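PDB 5F3X: ankyrin repeat and SAM domain-containing protein 4B from Mus musculus, which probably serves as an adaptor or scaffold, pairing ankyrin repeats with a SAM domain and a C-terminal PDZ-binding motif to bring partner proteins together. Local coordinates for residues Cys41-Leu46 against Arg56-Leu60. Sequence-based numbering, arbitrary orientation.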
ATOM      1  N   CYS B  41     -15.070 -23.531   6.418  1.00 53.17           N
ATOM      2  CA  CYS B  41     -15.873 -24.452   5.624  1.00 52.17           C
ATOM      3  C   CYS B  41     -15.025 -25.555   5.001  1.00 50.93           C
ATOM      4  O   CYS B  41     -13.900 -25.324   4.524  1.00 47.99           O
ATOM      5  CB  CYS B  41     -16.632 -23.705   4.527  1.00 49.53           C
ATOM      6  SG  CYS B  41     -18.066 -22.838   5.163  1.00 51.57           S
ATOM      7  N   SER B  42     -15.582 -26.752   5.004  1.00 49.41           N
ATOM      8  CA  SER B  42     -14.944 -27.877   4.355  1.00 49.17           C
ATOM      9  C   SER B  42     -15.571 -28.114   2.992  1.00 49.73           C
ATOM     10  O   SER B  42     -16.635 -27.571   2.660  1.00 44.75           O
ATOM     11  CB  SER B  42     -15.113 -29.130   5.201  1.00 45.61           C
ATOM     12  OG  SER B  42     -16.488 -29.464   5.178  1.00 47.17           O
ATOM     13  N   ASP B  43     -14.953 -29.033   2.243  1.00 48.41           N
ATOM     14  CA  ASP B  43     -15.615 -29.513   1.044  1.00 46.75           C
ATOM     15  C   ASP B  43     -17.034 -29.981   1.358  1.00 47.44           C
ATOM     16  O   ASP B  43     -17.974 -29.687   0.600  1.00 47.24           O
ATOM     17  CB  ASP B  43     -14.796 -30.627   0.398  1.00 47.36           C
ATOM     18  CG  ASP B  43     -15.367 -31.052  -0.938  1.00 52.63           C
ATOM     19  OD1 ASP B  43     -15.139 -30.330  -1.930  1.00 55.41           O
ATOM     20  OD2 ASP B  43     -16.065 -32.084  -1.000  1.00 54.35           O
ATOM     21  N   GLU B  44     -17.231 -30.683   2.491  1.00 47.73           N
ATOM     22  CA  GLU B  44     -18.586 -31.175   2.731  1.00 51.12           C
ATOM     23  C   GLU B  44     -19.529 -30.054   3.168  1.00 45.22           C
ATOM     24  O   GLU B  44     -20.712 -30.075   2.810  1.00 48.09           O
ATOM     25  CB  GLU B  44     -18.610 -32.319   3.746  1.00 54.53           C
ATOM     26  CG  GLU B  44     -20.047 -32.864   3.948  1.00 59.53           C
ATOM     27  CD  GLU B  44     -20.152 -33.941   5.038  1.00 69.59           C
ATOM     28  OE1 GLU B  44     -19.222 -34.038   5.880  1.00 73.76           O
ATOM     29  OE2 GLU B  44     -21.173 -34.676   5.071  1.00 71.52           O
ATOM     30  N   ASP B  45     -19.030 -29.055   3.899  1.00 82.91           N
ATOM     31  CA  ASP B  45     -19.848 -27.880   4.190  1.00 71.71           C
ATOM     32  C   ASP B  45     -20.377 -27.248   2.904  1.00 67.02           C
ATOM     33  O   ASP B  45     -21.562 -26.902   2.807  1.00 68.55           O
ATOM     34  CB  ASP B  45     -19.031 -26.867   4.991  1.00 70.28           C
ATOM     35  CG  ASP B  45     -18.872 -27.261   6.445  1.00 74.32           C
ATOM     36  OD1 ASP B  45     -19.891 -27.586   7.095  1.00 76.10           O
ATOM     37  OD2 ASP B  45     -17.722 -27.263   6.936  1.00 75.35           O
ATOM     38  N   LEU B  46     -19.509 -27.111   1.891  1.00 59.10           N
ATOM     39  CA  LEU B  46     -19.921 -26.445   0.662  1.00 57.48           C
ATOM     40  C   LEU B  46     -20.797 -27.335  -0.208  1.00 62.14           C
ATOM     41  O   LEU B  46     -21.584 -26.823  -1.018  1.00 64.05           O
ATOM     42  CB  LEU B  46     -18.697 -25.972  -0.123  1.00 53.43           C
ATOM     43  CG  LEU B  46     -17.828 -24.942   0.609  1.00 52.94           C
ATOM     44  CD1 LEU B  46     -16.525 -24.703  -0.119  1.00 42.22           C
ATOM     45  CD2 LEU B  46     -18.608 -23.642   0.868  1.00 43.84           C
ATOM     46  N   ARG B  56     -16.330 -25.624  -5.910  1.00 54.09           N
ATOM     47  CA  ARG B  56     -15.818 -26.052  -4.610  1.00 49.79           C
ATOM     48  C   ARG B  56     -14.300 -26.069  -4.618  1.00 49.82           C
ATOM     49  O   ARG B  56     -13.659 -25.501  -3.730  1.00 49.34           O
ATOM     50  CB  ARG B  56     -16.368 -27.431  -4.255  1.00 49.22           C
ATOM     51  CG  ARG B  56     -17.350 -27.444  -3.111  1.00 47.94           C
ATOM     52  CD  ARG B  56     -18.336 -28.592  -3.242  1.00 48.08           C
ATOM     53  NE  ARG B  56     -17.693 -29.886  -3.491  1.00 48.32           N
ATOM     54  CZ  ARG B  56     -18.246 -30.846  -4.222  1.00 49.91           C
ATOM     55  NH1 ARG B  56     -19.433 -30.641  -4.763  1.00 48.46           N
ATOM     56  NH2 ARG B  56     -17.619 -32.003  -4.430  1.00 53.96           N
ATOM     57  N   LYS B  57     -13.706 -26.694  -5.647  1.00 51.17           N
ATOM     58  CA  LYS B  57     -12.250 -26.765  -5.739  1.00 50.65           C
ATOM     59  C   LYS B  57     -11.631 -25.374  -5.852  1.00 54.05           C
ATOM     60  O   LYS B  57     -10.630 -25.083  -5.193  1.00 56.80           O
ATOM     61  CB  LYS B  57     -11.849 -27.639  -6.919  1.00 53.24           C
ATOM     62  CG  LYS B  57     -12.365 -29.089  -6.864  1.00 58.46           C
ATOM     63  CD  LYS B  57     -11.823 -29.891  -5.672  1.00 59.18           C
ATOM     64  CE  LYS B  57     -12.805 -29.946  -4.471  1.00 53.66           C
ATOM     65  NZ  LYS B  57     -12.091 -30.162  -3.189  1.00 54.41           N
ATOM     66  N   LYS B  58     -12.225 -24.491  -6.661  1.00 52.60           N
ATOM     67  CA  LYS B  58     -11.672 -23.147  -6.805  1.00 49.91           C
ATOM     68  C   LYS B  58     -11.753 -22.381  -5.496  1.00 48.76           C
ATOM     69  O   LYS B  58     -10.774 -21.757  -5.075  1.00 51.18           O
ATOM     70  CB  LYS B  58     -12.389 -22.389  -7.928  1.00 53.31           C
ATOM     71  CG  LYS B  58     -11.901 -22.769  -9.333  1.00 56.01           C
ATOM     72  CD  LYS B  58     -12.947 -22.513 -10.411  1.00 54.44           C
ATOM     73  CE  LYS B  58     -12.414 -22.971 -11.763  1.00 56.48           C
ATOM     74  NZ  LYS B  58     -13.278 -22.500 -12.894  1.00 59.26           N
ATOM     75  N   VAL B  59     -12.910 -22.426  -4.829  1.00 48.13           N
ATOM     76  CA  VAL B  59     -13.046 -21.789  -3.514  1.00 46.96           C
ATOM     77  C   VAL B  59     -12.010 -22.340  -2.537  1.00 46.08           C
ATOM     78  O   VAL B  59     -11.315 -21.579  -1.859  1.00 46.08           O
ATOM     79  CB  VAL B  59     -14.469 -21.964  -2.954  1.00 47.23           C
ATOM     80  CG1 VAL B  59     -14.568 -21.296  -1.652  1.00 50.36           C
ATOM     81  CG2 VAL B  59     -15.486 -21.331  -3.842  1.00 48.94           C
ATOM     82  N   LEU B  60     -11.895 -23.669  -2.432  1.00 48.16           N
ATOM     83  CA  LEU B  60     -11.032 -24.187  -1.375  1.00 50.79           C
ATOM     84  C   LEU B  60      -9.571 -23.964  -1.707  1.00 51.40           C
ATOM     85  O   LEU B  60      -8.761 -23.724  -0.805  1.00 52.63           O
ATOM     86  CB  LEU B  60     -11.318 -25.662  -1.083  1.00 46.73           C
ATOM     87  CG  LEU B  60     -12.724 -25.948  -0.517  1.00 47.53           C
ATOM     88  CD1 LEU B  60     -13.354 -27.235  -1.073  1.00 49.81           C
ATOM     89  CD2 LEU B  60     -12.712 -25.954   0.992  1.00 46.13           C
TER
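Asp43 and Arg56 meet across two helices of the SAM domain, and their pairing illustrates how one arginine can serve an apolar seam and a charged pair at once. At its base, Arg56 CB passes 3.9 Å from Asp43 OD1. The next carbon, CG, lies against Leu46 CB at 3.6 Å, the two side chains sliding past each other in opposite directions. CD then runs beside the backbone O of Asp43, and the bend at chi3 (50°) turns the tip toward the carboxylate. There NE donates a nearly straight hydrogen bond (169°) to Asp43 OD1 at 3.0 Å, as part of a salt bridge. The oxygen lies at the guanidinium edge, in its plane; NE comes at it from above the carboxylate plane, and the two flat groups are turned 72° against each other. At the far end NH1 bonds to the carbonyl of Met51, which helps fix the rotation of the group. Lys57, bent at chi2 and chi3, curls back to bring NZ to the same OD1 at 3.3 Å, a weak second bond, while OD2 is weakly held by Gln47. With an alanine in place of Arg56, the Asp43 carboxylate would probably keep Lys57 as its sole charged mate across these two segments, by a weak bond, and Leu46 CB would lose its support. Alongside the charged pair, Leu60 and Leu46 reach tip to tip, Leu60 CG lying 4.0 Å from Leu46 CD1; Leu60 CD1 also touches Asp43, and CD2 rests near the carbonyl O of Cys41. Ser42 is the N-cap of helix 43-48 and forms a capping box with Asp45, Asp45 N donating to Ser42 OG at 2.9 Å while Ser42 N returns a bond to Asp45 OD2. Packing of a short helix against a long C-terminal helix, here 43-48 against 53-71, is characteristic of the five-helix SAM fold.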